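Local atomic coordinates of trans-4-hydroxy-L-proline dehydratase (Clostridioides difficile 70-100-2010, PDB entry 6VXC), a protein that uses a glycyl radical to dehydrate trans-4-hydroxy-L-proline to (S)-1-pyrroline-5-carboxylate during anaerobic breakdown of hydroxyproline. Residues D150-A155 with E532-K537; T102-C107 with P141-R146; P158-A163 with F169-E174; T546-C551 with K556-G561. All blocks are in the same frame, centred on the assembly; numbering follows the deposited sequence.

In the fold
The four interactions illustrate how a helix-rich enzyme varies its contacts with the elements they join. Interaction 1 is partly buried and joins helices 148-155 and 506-538 through a few aliphatic atoms and a backbone carbonyl. Interactions 2, 3 and 4 are buried. In interactions 2 and 3 a tryptophan of a helix packs against a loop, and each adds a bridging water; interaction 4 instead closes a short helical turn with a direct backbone hydrogen bond. Interaction 1 touches the other three: Lys151 reaches Arg146 of interaction 2, Ile152 and Cys535 meet Met173 of interaction 3, and Ala536 packs on Gln559 and Arg560 of interaction 4. Those three do not touch one another.

Interaction 1: D150-A155 with E532-K537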
loop_
_atom_site.group_PDB
_atom_site.type_symbol
_atom_site.label_atom_id
_atom_site.label_comp_id
_atom_site.label_asym_id
_atom_site.label_seq_id
_atom_site.Cartn_x
_atom_site.Cartn_y
_atom_site.Cartn_z
ATOM N N ASP A 150 21.303 -6.287 4.958
ATOM C CA ASP A 150 22.639 -5.963 5.455
ATOM C C ASP A 150 23.424 -5.137 4.444
ATOM O O ASP A 150 24.166 -4.231 4.827
ATOM C CB ASP A 150 23.384 -7.242 5.844
ATOM C CG ASP A 150 22.891 -7.814 7.179
ATOM O OD1 ASP A 150 22.150 -7.097 7.897
ATOM O OD2 ASP A 150 23.241 -8.967 7.512
ATOM N N LYS A 151 23.260 -5.416 3.151
ATOM C CA LYS A 151 23.840 -4.551 2.128
ATOM C C LYS A 151 23.385 -3.102 2.299
ATOM O O LYS A 151 24.180 -2.171 2.144
ATOM C CB LYS A 151 23.458 -5.077 0.749
ATOM C CG LYS A 151 24.009 -6.466 0.480
ATOM C CD LYS A 151 23.499 -7.100 -0.792
ATOM C CE LYS A 151 24.120 -8.495 -0.923
ATOM N NZ LYS A 151 23.458 -9.238 -2.005
ATOM N N ILE A 152 22.109 -2.893 2.614
ATOM C CA ILE A 152 21.594 -1.538 2.785
ATOM C C ILE A 152 22.153 -0.904 4.053
ATOM O O ILE A 152 22.762 0.173 4.016
ATOM C CB ILE A 152 20.058 -1.557 2.796
ATOM C CG1 ILE A 152 19.554 -1.958 1.415
ATOM C CG2 ILE A 152 19.507 -0.209 3.239
ATOM C CD1 ILE A 152 18.077 -2.249 1.386
ATOM N N ILE A 153 21.947 -1.562 5.195
ATOM C CA ILE A 153 22.320 -0.956 6.469
ATOM C C ILE A 153 23.808 -0.645 6.494
ATOM O O ILE A 153 24.221 0.421 6.953
ATOM C CB ILE A 153 21.901 -1.856 7.649
ATOM C CG1 ILE A 153 20.379 -1.928 7.757
ATOM C CG2 ILE A 153 22.397 -1.282 8.962
ATOM C CD1 ILE A 153 19.724 -0.572 8.021
ATOM N N ASN A 154 24.636 -1.560 5.988
ATOM C CA ASN A 154 26.075 -1.323 6.003
ATOM C C ASN A 154 26.501 -0.202 5.070
ATOM O O ASN A 154 27.608 0.316 5.223
ATOM C CB ASN A 154 26.809 -2.616 5.673
ATOM C CG ASN A 154 26.636 -3.640 6.762
ATOM O OD1 ASN A 154 26.366 -3.283 7.912
ATOM N ND2 ASN A 154 26.778 -4.910 6.421
ATOM N N ALA A 155 25.662 0.194 4.121
ATOM C CA ALA A 155 26.023 1.264 3.202
ATOM C C ALA A 155 25.505 2.636 3.619
ATOM O O ALA A 155 25.851 3.626 2.975
ATOM C CB ALA A 155 25.529 0.940 1.792
ATOM N N GLU A 532 18.262 2.305 -4.212
ATOM C CA GLU A 532 17.785 2.072 -5.564
ATOM C C GLU A 532 18.790 1.244 -6.365
ATOM O O GLU A 532 18.402 0.333 -7.106
ATOM C CB GLU A 532 17.518 3.408 -6.254
ATOM C CG GLU A 532 16.775 3.267 -7.558
ATOM C CD GLU A 532 16.421 4.586 -8.215
ATOM O OE1 GLU A 532 16.597 5.659 -7.586
ATOM O OE2 GLU A 532 15.961 4.523 -9.374
ATOM N N ASN A 533 20.087 1.537 -6.220
ATOM C CA ASN A 533 21.116 0.733 -6.877
ATOM C C ASN A 533 21.094 -0.709 -6.402
ATOM O O ASN A 533 21.177 -1.640 -7.203
ATOM C CB ASN A 533 22.490 1.336 -6.620
ATOM C CG ASN A 533 22.789 2.461 -7.538
ATOM O OD1 ASN A 533 23.220 2.237 -8.659
ATOM N ND2 ASN A 533 22.571 3.681 -7.084
ATOM N N ILE A 534 21.016 -0.901 -5.090
ATOM C CA ILE A 534 21.049 -2.241 -4.520
ATOM C C ILE A 534 19.879 -3.072 -5.034
ATOM O O ILE A 534 20.054 -4.218 -5.458
ATOM C CB ILE A 534 21.066 -2.159 -2.982
ATOM C CG1 ILE A 534 22.419 -1.628 -2.491
ATOM C CG2 ILE A 534 20.715 -3.496 -2.363
ATOM C CD1 ILE A 534 22.487 -1.355 -0.979
ATOM N N CYS A 535 18.675 -2.493 -5.048
ATOM C CA CYS A 535 17.515 -3.240 -5.536
ATOM C C CYS A 535 17.641 -3.572 -7.016
ATOM O O CYS A 535 17.321 -4.686 -7.430
ATOM C CB CYS A 535 16.227 -2.457 -5.273
ATOM S SG CYS A 535 15.891 -2.287 -3.500
ATOM N N ALA A 536 18.134 -2.630 -7.818
ATOM C CA ALA A 536 18.285 -2.862 -9.250
ATOM C C ALA A 536 19.268 -3.992 -9.541
ATOM O O ALA A 536 19.033 -4.816 -10.433
ATOM C CB ALA A 536 18.737 -1.572 -9.927
ATOM N N LYS A 537 20.367 -4.058 -8.782
ATOM C CA LYS A 537 21.402 -5.055 -9.048
ATOM C C LYS A 537 21.070 -6.400 -8.416
ATOM O O LYS A 537 21.352 -7.441 -9.009
ATOM C CB LYS A 537 22.768 -4.573 -8.531
ATOM C CG LYS A 537 23.329 -3.350 -9.247
ATOM C CD LYS A 537 24.582 -2.794 -8.535
ATOM C CE LYS A 537 25.243 -1.665 -9.334
ATOM N NZ LYS A 537 25.822 -2.142 -10.633
#
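Ile534 reaches across from helix 506-538 and sets a single methyl, CD1, against the backbone and side chains of Lys151 and Ile152 on helix 148-155. It contributes the largest share of the buried surface. Its CG1 lies anti to the carbonyl carbon (chi1 -71°), and an extended second torsion of 173° carries CD1 out toward the other helix. There the methyl comes within 3.6 Å of Lys151 O, a carbonyl that also receives a weak backbone hydrogen bond from the N of Ala155. On the neighbouring residue, Ile152 CG1 lies 3.8 Å from Ile534 CD1, and the two isoleucines cross obliquely, meeting methyl to methylene.

This is plain helix-to-helix packing in the large pyruvate formate lyase-like part of the chain: a short helix laid beside the C-terminal end of a long one, without a hydrogen bond between the two segments. Their closest backbone approach is between Ile152 and Ile534, whose CA atoms are 7.4 Å apart. Ile152 is buried, and it also rests on Ile531, one turn back along the long helix.

Lys151 plays a different part. Its CB is 4.2 Å from Ile534 CD1, but the rest of the chain runs out almost fully extended, leading away from the segment 532-537. The side chain touches His538 farther along the long helix, and its NZ makes a weak hydrogen bond to the carbonyl of Arg146. On the far side of the long helix, both carboxylate oxygens of Glu532 accept hydrogen bonds from backbone nitrogens, those of Val653 and Cys654.

Interaction 2: T102-C107 with P141-R146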
loop_
_atom_site.group_PDB
_atom_site.type_symbol
_atom_site.label_atom_id
_atom_site.label_comp_id
_atom_site.label_asym_id
_atom_site.label_seq_id
_atom_site.Cartn_x
_atom_site.Cartn_y
_atom_site.Cartn_z
ATOM N N THR A 102 8.744 -17.032 3.264
ATOM C CA THR A 102 9.802 -16.140 3.720
ATOM C C THR A 102 10.739 -15.808 2.573
ATOM O O THR A 102 10.854 -16.550 1.594
ATOM C CB THR A 102 10.637 -16.730 4.862
ATOM O OG1 THR A 102 11.309 -17.903 4.407
ATOM C CG2 THR A 102 9.782 -17.062 6.064
ATOM N N TYR A 103 11.446 -14.696 2.732
ATOM C CA TYR A 103 12.242 -14.104 1.662
ATOM C C TYR A 103 13.624 -13.738 2.200
ATOM O O TYR A 103 13.963 -12.560 2.337
ATOM C CB TYR A 103 11.511 -12.894 1.076
ATOM C CG TYR A 103 10.126 -13.238 0.525
ATOM C CD1 TYR A 103 9.038 -13.381 1.375
ATOM C CD2 TYR A 103 9.924 -13.456 -0.830
ATOM C CE1 TYR A 103 7.785 -13.711 0.896
ATOM C CE2 TYR A 103 8.649 -13.787 -1.325
ATOM C CZ TYR A 103 7.588 -13.910 -0.451
ATOM O OH TYR A 103 6.313 -14.244 -0.906
ATOM N N PRO A 104 14.461 -14.739 2.499
ATOM C CA PRO A 104 15.773 -14.455 3.113
ATOM C C PRO A 104 16.758 -13.745 2.191
ATOM O O PRO A 104 17.755 -13.208 2.688
ATOM C CB PRO A 104 16.283 -15.848 3.495
ATOM C CG PRO A 104 15.615 -16.771 2.523
ATOM C CD PRO A 104 14.247 -16.179 2.287
ATOM N N GLU A 105 16.504 -13.688 0.880
ATOM C CA GLU A 105 17.335 -12.861 0.015
ATOM C C GLU A 105 17.162 -11.378 0.308
ATOM O O GLU A 105 18.012 -10.572 -0.092
ATOM C CB GLU A 105 17.032 -13.130 -1.458
ATOM C CG GLU A 105 15.606 -12.766 -1.884
ATOM C CD GLU A 105 14.675 -13.948 -1.828
ATOM O OE1 GLU A 105 14.294 -14.445 -2.911
ATOM O OE2 GLU A 105 14.373 -14.420 -0.712
ATOM N N ILE A 106 16.057 -11.008 0.950
ATOM C CA ILE A 106 15.765 -9.629 1.309
ATOM C C ILE A 106 16.042 -9.427 2.790
ATOM O O ILE A 106 16.828 -8.560 3.169
ATOM C CB ILE A 106 14.306 -9.266 0.980
ATOM C CG1 ILE A 106 14.036 -9.428 -0.517
ATOM C CG2 ILE A 106 13.993 -7.836 1.445
ATOM C CD1 ILE A 106 12.552 -9.363 -0.859
ATOM N N CYS A 107 15.388 -10.220 3.633
ATOM C CA CYS A 107 15.569 -10.166 5.082
ATOM C C CYS A 107 15.639 -11.593 5.599
ATOM O O CYS A 107 14.642 -12.323 5.581
ATOM C CB CYS A 107 14.446 -9.393 5.782
ATOM S SG CYS A 107 14.664 -9.313 7.579
ATOM N N PRO A 141 22.703 -19.893 7.820
ATOM C CA PRO A 141 24.105 -20.043 7.413
ATOM C C PRO A 141 24.351 -19.613 5.985
ATOM O O PRO A 141 25.446 -19.133 5.682
ATOM C CB PRO A 141 24.367 -21.538 7.621
ATOM C CG PRO A 141 23.364 -21.960 8.624
ATOM C CD PRO A 141 22.146 -21.163 8.312
ATOM N N PHE A 142 23.370 -19.753 5.093
ATOM C CA PHE A 142 23.580 -19.358 3.706
ATOM C C PHE A 142 23.216 -17.897 3.442
ATOM O O PHE A 142 23.958 -17.198 2.746
ATOM C CB PHE A 142 22.789 -20.284 2.774
ATOM C CG PHE A 142 23.056 -20.041 1.314
ATOM C CD1 PHE A 142 24.120 -20.654 0.674
ATOM C CD2 PHE A 142 22.249 -19.186 0.586
ATOM C CE1 PHE A 142 24.379 -20.417 -0.661
ATOM C CE2 PHE A 142 22.501 -18.942 -0.760
ATOM C CZ PHE A 142 23.568 -19.564 -1.385
ATOM N N TRP A 143 22.106 -17.406 3.997
ATOM C CA TRP A 143 21.554 -16.120 3.584
ATOM C C TRP A 143 21.908 -14.953 4.495
ATOM O O TRP A 143 21.771 -13.806 4.067
ATOM C CB TRP A 143 20.025 -16.200 3.471
ATOM C CG TRP A 143 19.603 -17.024 2.322
ATOM C CD1 TRP A 143 19.190 -18.327 2.350
ATOM C CD2 TRP A 143 19.572 -16.623 0.953
ATOM N NE1 TRP A 143 18.898 -18.754 1.085
ATOM C CE2 TRP A 143 19.122 -17.728 0.207
ATOM C CE3 TRP A 143 19.872 -15.432 0.285
ATOM C CZ2 TRP A 143 18.967 -17.680 -1.169
ATOM C CZ3 TRP A 143 19.725 -15.387 -1.081
ATOM C CH2 TRP A 143 19.279 -16.503 -1.794
ATOM N N LYS A 144 22.368 -15.195 5.720
ATOM C CA LYS A 144 22.648 -14.072 6.619
ATOM C C LYS A 144 23.627 -13.079 5.995
ATOM O O LYS A 144 23.472 -11.865 6.155
ATOM C CB LYS A 144 23.178 -14.593 7.953
ATOM C CG LYS A 144 23.485 -13.543 9.011
ATOM C CD LYS A 144 23.813 -14.235 10.339
ATOM C CE LYS A 144 24.107 -13.247 11.456
ATOM N NZ LYS A 144 25.230 -12.352 11.055
ATOM N N LYS A 145 24.652 -13.568 5.295
ATOM C CA LYS A 145 25.595 -12.653 4.665
ATOM C C LYS A 145 25.122 -12.177 3.296
ATOM O O LYS A 145 25.710 -11.240 2.749
ATOM C CB LYS A 145 26.980 -13.309 4.529
ATOM C CG LYS A 145 27.054 -14.400 3.469
ATOM C CD LYS A 145 28.447 -14.993 3.393
ATOM C CE LYS A 145 28.523 -16.110 2.373
ATOM N NZ LYS A 145 29.826 -16.840 2.432
ATOM N N ARG A 146 24.078 -12.787 2.735
ATOM C CA ARG A 146 23.612 -12.424 1.405
ATOM C C ARG A 146 22.418 -11.472 1.402
ATOM O O ARG A 146 22.216 -10.768 0.411
ATOM C CB ARG A 146 23.254 -13.690 0.614
ATOM C CG ARG A 146 24.463 -14.529 0.214
ATOM C CD ARG A 146 24.046 -15.793 -0.532
ATOM N NE ARG A 146 25.177 -16.427 -1.209
ATOM C CZ ARG A 146 26.035 -17.278 -0.651
ATOM N NH1 ARG A 146 25.898 -17.637 0.613
ATOM N NH2 ARG A 146 27.038 -17.775 -1.379
HETATM O O HOH W 1 20.238 -11.431 -1.707
#
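A chi1 of -70° places Trp143 CG anti to its carbonyl carbon, and a chi2 of 100° turns the indole so that one face is presented to Pro104 and Glu105. The backbone brings Glu105 CB against the benzo ring, while the torsions of this residue, with CG between the backbone N and the carbonyl carbon (chi1 64°) and a further bend at chi2, turn the carboxylate to Arg47 and Arg68. The proline ring lies over the pyrrole half of the indole: Pro104 CG stands 3.9 Å from the centroid of the five-membered ring of Trp143, close to the ring normal, a CH-pi contact. Beside it, Pro104 CB is 3.7 Å from Trp143 CG. The benzo half is met by Glu105, whose CB is 3.5 Å from Trp143 CZ3 in an oblique approach.

The arrangement joins the loop between strand 99-101 and helix 111-119 to helix 129-143 and the residues that follow it, a case of loop-on-helix packing centred on one tryptophan. The opposite face of the indole receives Phe142 edge-on, its CD2 over the rim; the face of the Phe142 ring is covered by the guanidinium of Arg146. Arg146 NH1 also donates to Phe142 O at 2.9 Å, the oxygen lying close to the guanidinium plane, which would help fix the rotation of that group; NH2 forms a salt bridge with Glu59.

The indole N-H of Trp143 bonds to Thr52. One water donates both to Glu105 O, at 2.9 Å, and to Arg146 O, at 3.0 Å, bridging the two backbones.

Interaction 3: P158-A163 with F169-E174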
loop_
_atom_site.group_PDB
_atom_site.type_symbol
_atom_site.label_atom_id
_atom_site.label_comp_id
_atom_site.label_asym_id
_atom_site.label_seq_id
_atom_site.Cartn_x
_atom_site.Cartn_y
_atom_site.Cartn_z
ATOM N N PRO A 158 26.363 7.489 8.847
ATOM C CA PRO A 158 25.973 7.640 10.256
ATOM C C PRO A 158 24.864 8.656 10.466
ATOM O O PRO A 158 24.067 8.500 11.396
ATOM C CB PRO A 158 27.275 8.085 10.944
ATOM C CG PRO A 158 28.209 8.447 9.871
ATOM C CD PRO A 158 27.797 7.735 8.628
ATOM N N GLU A 159 24.790 9.695 9.636
ATOM C CA GLU A 159 23.692 10.649 9.746
ATOM C C GLU A 159 22.343 9.999 9.426
ATOM O O GLU A 159 21.337 10.292 10.083
ATOM C CB GLU A 159 23.939 11.854 8.834
ATOM C CG GLU A 159 25.085 12.775 9.234
ATOM C CD GLU A 159 26.470 12.314 8.768
ATOM O OE1 GLU A 159 26.618 11.255 8.125
ATOM O OE2 GLU A 159 27.428 13.046 9.059
ATOM N N TRP A 160 22.298 9.161 8.386
ATOM C CA TRP A 160 21.100 8.386 8.040
ATOM C C TRP A 160 20.707 7.444 9.170
ATOM O O TRP A 160 19.529 7.340 9.534
ATOM C CB TRP A 160 21.363 7.590 6.758
ATOM C CG TRP A 160 20.173 6.886 6.118
ATOM C CD1 TRP A 160 19.483 7.304 5.016
ATOM C CD2 TRP A 160 19.562 5.653 6.526
ATOM N NE1 TRP A 160 18.480 6.418 4.713
ATOM C CE2 TRP A 160 18.503 5.395 5.624
ATOM C CE3 TRP A 160 19.796 4.747 7.565
ATOM C CZ2 TRP A 160 17.686 4.266 5.731
ATOM C CZ3 TRP A 160 18.981 3.625 7.675
ATOM C CH2 TRP A 160 17.934 3.398 6.766
ATOM N N LEU A 161 21.682 6.703 9.700
ATOM C CA LEU A 161 21.397 5.745 10.764
ATOM C C LEU A 161 20.878 6.448 12.009
ATOM O O LEU A 161 19.984 5.940 12.684
ATOM C CB LEU A 161 22.651 4.919 11.083
ATOM C CG LEU A 161 23.048 3.918 9.990
ATOM C CD1 LEU A 161 24.508 3.472 10.106
ATOM C CD2 LEU A 161 22.122 2.701 10.025
ATOM N N ALA A 162 21.438 7.605 12.343
ATOM C CA ALA A 162 20.943 8.335 13.505
ATOM C C ALA A 162 19.512 8.814 13.279
ATOM O O ALA A 162 18.654 8.659 14.157
ATOM C CB ALA A 162 21.871 9.506 13.822
ATOM N N ALA A 163 19.236 9.373 12.103
ATOM C CA ALA A 163 17.895 9.862 11.808
ATOM C C ALA A 163 16.894 8.715 11.763
ATOM O O ALA A 163 15.826 8.789 12.371
ATOM C CB ALA A 163 17.913 10.635 10.488
ATOM N N PHE A 169 12.366 9.282 9.900
ATOM C CA PHE A 169 11.789 8.736 8.681
ATOM C C PHE A 169 11.906 7.222 8.755
ATOM O O PHE A 169 12.558 6.683 9.650
ATOM C CB PHE A 169 12.455 9.321 7.429
ATOM C CG PHE A 169 13.968 9.126 7.353
ATOM C CD1 PHE A 169 14.511 7.888 7.018
ATOM C CD2 PHE A 169 14.833 10.191 7.555
ATOM C CE1 PHE A 169 15.906 7.715 6.903
ATOM C CE2 PHE A 169 16.232 10.031 7.454
ATOM C CZ PHE A 169 16.766 8.787 7.130
ATOM N N THR A 170 11.249 6.536 7.824
ATOM C CA THR A 170 11.349 5.084 7.735
ATOM C C THR A 170 11.981 4.716 6.396
ATOM O O THR A 170 12.241 5.575 5.558
ATOM C CB THR A 170 9.983 4.389 7.887
ATOM O OG1 THR A 170 9.205 4.614 6.704
ATOM C CG2 THR A 170 9.202 4.899 9.122
ATOM N N GLU A 171 12.210 3.421 6.197
ATOM C CA GLU A 171 12.872 2.901 5.000
ATOM C C GLU A 171 12.105 1.694 4.465
ATOM O O GLU A 171 12.131 0.620 5.067
ATOM C CB GLU A 171 14.322 2.511 5.295
ATOM C CG GLU A 171 14.980 1.851 4.098
ATOM C CD GLU A 171 14.755 2.624 2.821
ATOM O OE1 GLU A 171 15.029 3.839 2.814
ATOM O OE2 GLU A 171 14.305 2.031 1.828
ATOM N N PHE A 172 11.461 1.865 3.313
ATOM C CA PHE A 172 10.558 0.836 2.809
ATOM C C PHE A 172 11.286 -0.412 2.330
ATOM O O PHE A 172 10.715 -1.503 2.364
ATOM C CB PHE A 172 9.701 1.408 1.681
ATOM C CG PHE A 172 8.304 1.742 2.102
ATOM C CD1 PHE A 172 8.070 2.354 3.330
ATOM C CD2 PHE A 172 7.226 1.399 1.308
ATOM C CE1 PHE A 172 6.781 2.642 3.747
ATOM C CE2 PHE A 172 5.929 1.694 1.717
ATOM C CZ PHE A 172 5.711 2.311 2.952
ATOM N N MET A 173 12.547 -0.301 1.911
ATOM C CA MET A 173 13.195 -1.449 1.289
ATOM C C MET A 173 14.066 -2.250 2.261
ATOM O O MET A 173 14.847 -3.100 1.823
ATOM C CB MET A 173 14.006 -1.004 0.067
ATOM C CG MET A 173 13.256 -1.179 -1.249
ATOM S SD MET A 173 11.659 -0.295 -1.258
ATOM C CE MET A 173 12.195 1.396 -1.449
ATOM N N GLU A 174 13.908 -2.046 3.572
ATOM C CA GLU A 174 14.732 -2.800 4.512
ATOM C C GLU A 174 14.290 -4.253 4.641
ATOM O O GLU A 174 15.121 -5.119 4.923
ATOM C CB GLU A 174 14.751 -2.128 5.890
ATOM C CG GLU A 174 13.419 -2.055 6.640
ATOM C CD GLU A 174 13.624 -1.829 8.136
ATOM O OE1 GLU A 174 13.329 -0.707 8.623
ATOM O OE2 GLU A 174 14.110 -2.774 8.812
HETATM O O HOH W 2 16.643 5.927 2.676
#
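Trp160 of helix 158-166 lays its indole against Phe169 and Glu171 of the loop that follows. From CB, a chi1 of -171° sets CG anti to the backbone N, and the indole runs out toward the loop. CG is the first ring atom to meet Phe169, through its CZ. CD1 lies nearer, 3.7 Å from the same Phe169 CZ. Farther along, NE1 comes within 3.6 Å of Phe169 CE1, which sits above the indole plane toward its rim. The pair is T-shaped (edge-to-face): the edge of Phe169 points at the face of Trp160, with ring planes at 65°. One turn on along the helix, Ala163 CB touches Phe169 CE2 at 3.5 Å, which holds the phenyl ring from the helix side.

In the indole plane, NE1 donates to a water at 2.8 Å, and this water in turn donates to Glu171 OE1. On the benzo ring CZ2 meets Glu171 CB at the ring edge, 3.8 Å away, and CH2 beyond it is near the same CB. Glu171 is gripped twice more: OE1 by a salt bridge to Lys524, and OE2 by the N of Met173. With Trp160 also stacked on Tyr164, this edge-to-face aromatic pair packs helix 158-166 on the loop after it, within the pyruvate formate lyase-like region.

Interaction 4: T546-C551 with K556-G561; sequences TIVDDC and KDYQRG
Val548 meets the Tyr558 ring at its edge, near the ring plane, with both methyls turned toward CD1. The closer is Val548 CG1, 3.7 Å from Tyr558 CD1, and the two side chains are set obliquely to each other. Tyr558 CG is anti to its backbone N (chi1 172°), which swings the ring toward the valine. Cys551 packs at the base of the same side chain, SG 3.8 Å from Tyr558 CB; Tyr558 N is hydrogen-bonded to Ser545 OG. The Tyr558 side chain is about 11 Å from that of Glu456, probably the catalytic proton acceptor.

Between the backbones, Lys556 N donates to Cys551 O at 3.0 Å and 166°, a nearly straight bond. Residues Val548 to Cys551 form a type II beta turn, closed by Cys551 N bonding to Val548 O. Across the contact Asp557 forms an Asx turn, its OD2 accepting from Gln559 N at 2.9 Å, from above the carboxylate plane; the same oxygen takes a hydrogen bond from Cys541 N.

The two loops flank the short helix 551-554, the first following helix 542-546 and the second leading to strand 565-573. Tyr558 touches Met544 of helix 542-546, and Arg560 pairs with Asp220 of helix 214-248.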
loop_
_atom_site.group_PDB
_atom_site.type_symbol
_atom_site.label_atom_id
_atom_site.label_comp_id
_atom_site.label_asym_id
_atom_site.label_seq_id
_atom_site.Cartn_x
_atom_site.Cartn_y
_atom_site.Cartn_z
ATOM N N THR A 546 8.079 -8.973 -17.510
ATOM C CA THR A 546 7.416 -9.477 -18.711
ATOM C C THR A 546 6.054 -8.837 -18.943
ATOM O O THR A 546 5.584 -8.822 -20.082
ATOM C CB THR A 546 7.237 -11.000 -18.656
ATOM O OG1 THR A 546 6.357 -11.342 -17.572
ATOM C CG2 THR A 546 8.600 -11.734 -18.503
ATOM N N ILE A 547 5.417 -8.287 -17.910
ATOM C CA ILE A 547 4.054 -7.798 -18.045
ATOM C C ILE A 547 3.940 -6.290 -17.829
ATOM O O ILE A 547 2.838 -5.782 -17.693
ATOM C CB ILE A 547 3.097 -8.548 -17.098
ATOM C CG1 ILE A 547 3.566 -8.375 -15.658
ATOM C CG2 ILE A 547 2.958 -10.019 -17.519
ATOM C CD1 ILE A 547 2.572 -8.854 -14.620
ATOM N N VAL A 548 5.052 -5.603 -17.769
ATOM C CA VAL A 548 5.043 -4.196 -17.574
ATOM C C VAL A 548 5.599 -3.437 -18.765
ATOM O O VAL A 548 6.740 -3.615 -19.139
ATOM C CB VAL A 548 5.837 -3.771 -16.326
ATOM C CG1 VAL A 548 6.047 -2.278 -16.338
ATOM C CG2 VAL A 548 5.230 -4.250 -15.043
ATOM N N ASP A 549 4.780 -2.562 -19.308
ATOM C CA ASP A 549 5.196 -1.733 -20.392
ATOM C C ASP A 549 6.417 -0.889 -20.150
ATOM O O ASP A 549 6.524 -0.081 -19.291
ATOM C CB ASP A 549 4.122 -0.877 -21.001
ATOM C CG ASP A 549 3.146 -1.660 -21.819
ATOM O OD1 ASP A 549 3.492 -2.686 -22.334
ATOM O OD2 ASP A 549 2.054 -1.196 -21.939
ATOM N N ASP A 550 7.124 -1.237 -21.188
ATOM C CA ASP A 550 8.301 -1.115 -21.912
ATOM C C ASP A 550 9.452 -2.036 -21.589
ATOM O O ASP A 550 10.395 -1.967 -22.288
ATOM C CB ASP A 550 8.544 0.193 -22.659
ATOM C CG ASP A 550 7.276 0.968 -22.956
ATOM O OD1 ASP A 550 6.276 0.415 -23.336
ATOM O OD2 ASP A 550 7.310 2.148 -22.769
ATOM N N CYS A 551 9.296 -2.976 -20.643
ATOM C CA CYS A 551 10.520 -3.679 -20.269
ATOM C C CYS A 551 11.043 -4.536 -21.417
ATOM O O CYS A 551 12.242 -4.511 -21.718
ATOM C CB CYS A 551 10.284 -4.533 -19.016
ATOM S SG CYS A 551 9.844 -3.560 -17.538
ATOM N N LYS A 556 15.046 -4.077 -20.676
ATOM C CA LYS A 556 15.454 -3.511 -19.399
ATOM C C LYS A 556 14.498 -3.958 -18.300
ATOM O O LYS A 556 13.275 -3.812 -18.425
ATOM C CB LYS A 556 15.509 -1.984 -19.469
ATOM C CG LYS A 556 16.063 -1.359 -18.201
ATOM C CD LYS A 556 16.016 0.157 -18.238
ATOM C CE LYS A 556 17.068 0.739 -19.157
ATOM N NZ LYS A 556 17.212 2.210 -18.904
ATOM N N ASP A 557 15.072 -4.505 -17.234
ATOM C CA ASP A 557 14.294 -5.048 -16.133
ATOM C C ASP A 557 13.484 -3.946 -15.430
ATOM O O ASP A 557 13.918 -2.795 -15.308
ATOM C CB ASP A 557 15.226 -5.740 -15.144
ATOM C CG ASP A 557 14.479 -6.508 -14.075
ATOM O OD1 ASP A 557 14.010 -7.625 -14.363
ATOM O OD2 ASP A 557 14.334 -5.973 -12.955
ATOM N N TYR A 558 12.304 -4.326 -14.945
ATOM C CA TYR A 558 11.435 -3.390 -14.229
ATOM C C TYR A 558 12.150 -2.744 -13.049
ATOM O O TYR A 558 11.952 -1.557 -12.771
ATOM C CB TYR A 558 10.171 -4.129 -13.769
ATOM C CG TYR A 558 9.242 -3.358 -12.858
ATOM C CD1 TYR A 558 8.263 -2.531 -13.372
ATOM C CD2 TYR A 558 9.306 -3.520 -11.478
ATOM C CE1 TYR A 558 7.396 -1.842 -12.533
ATOM C CE2 TYR A 558 8.454 -2.843 -10.641
ATOM C CZ TYR A 558 7.506 -2.009 -11.167
ATOM O OH TYR A 558 6.675 -1.353 -10.302
ATOM N N GLN A 559 13.002 -3.500 -12.355
ATOM C CA GLN A 559 13.676 -2.972 -11.174
ATOM C C GLN A 559 14.804 -2.001 -11.507
ATOM O O GLN A 559 15.389 -1.433 -10.589
ATOM C CB GLN A 559 14.216 -4.112 -10.313
ATOM C CG GLN A 559 14.139 -3.870 -8.805
ATOM C CD GLN A 559 12.747 -4.131 -8.234
ATOM O OE1 GLN A 559 11.856 -3.292 -8.333
ATOM N NE2 GLN A 559 12.560 -5.306 -7.632
ATOM N N ARG A 560 15.123 -1.766 -12.775
ATOM C CA ARG A 560 16.147 -0.768 -13.055
ATOM C C ARG A 560 15.707 0.216 -14.131
ATOM O O ARG A 560 16.547 0.808 -14.808
ATOM C CB ARG A 560 17.487 -1.413 -13.424
ATOM C CG ARG A 560 17.557 -2.142 -14.761
ATOM C CD ARG A 560 18.956 -2.758 -14.986
ATOM N NE ARG A 560 19.065 -3.404 -16.292
ATOM C CZ ARG A 560 19.451 -2.792 -17.406
ATOM N NH1 ARG A 560 19.780 -1.509 -17.385
ATOM N NH2 ARG A 560 19.517 -3.469 -18.546
ATOM N N GLY A 561 14.400 0.424 -14.284
ATOM C CA GLY A 561 13.889 1.479 -15.128
ATOM C C GLY A 561 13.214 1.054 -16.415
ATOM O O GLY A 561 12.996 1.905 -17.277
#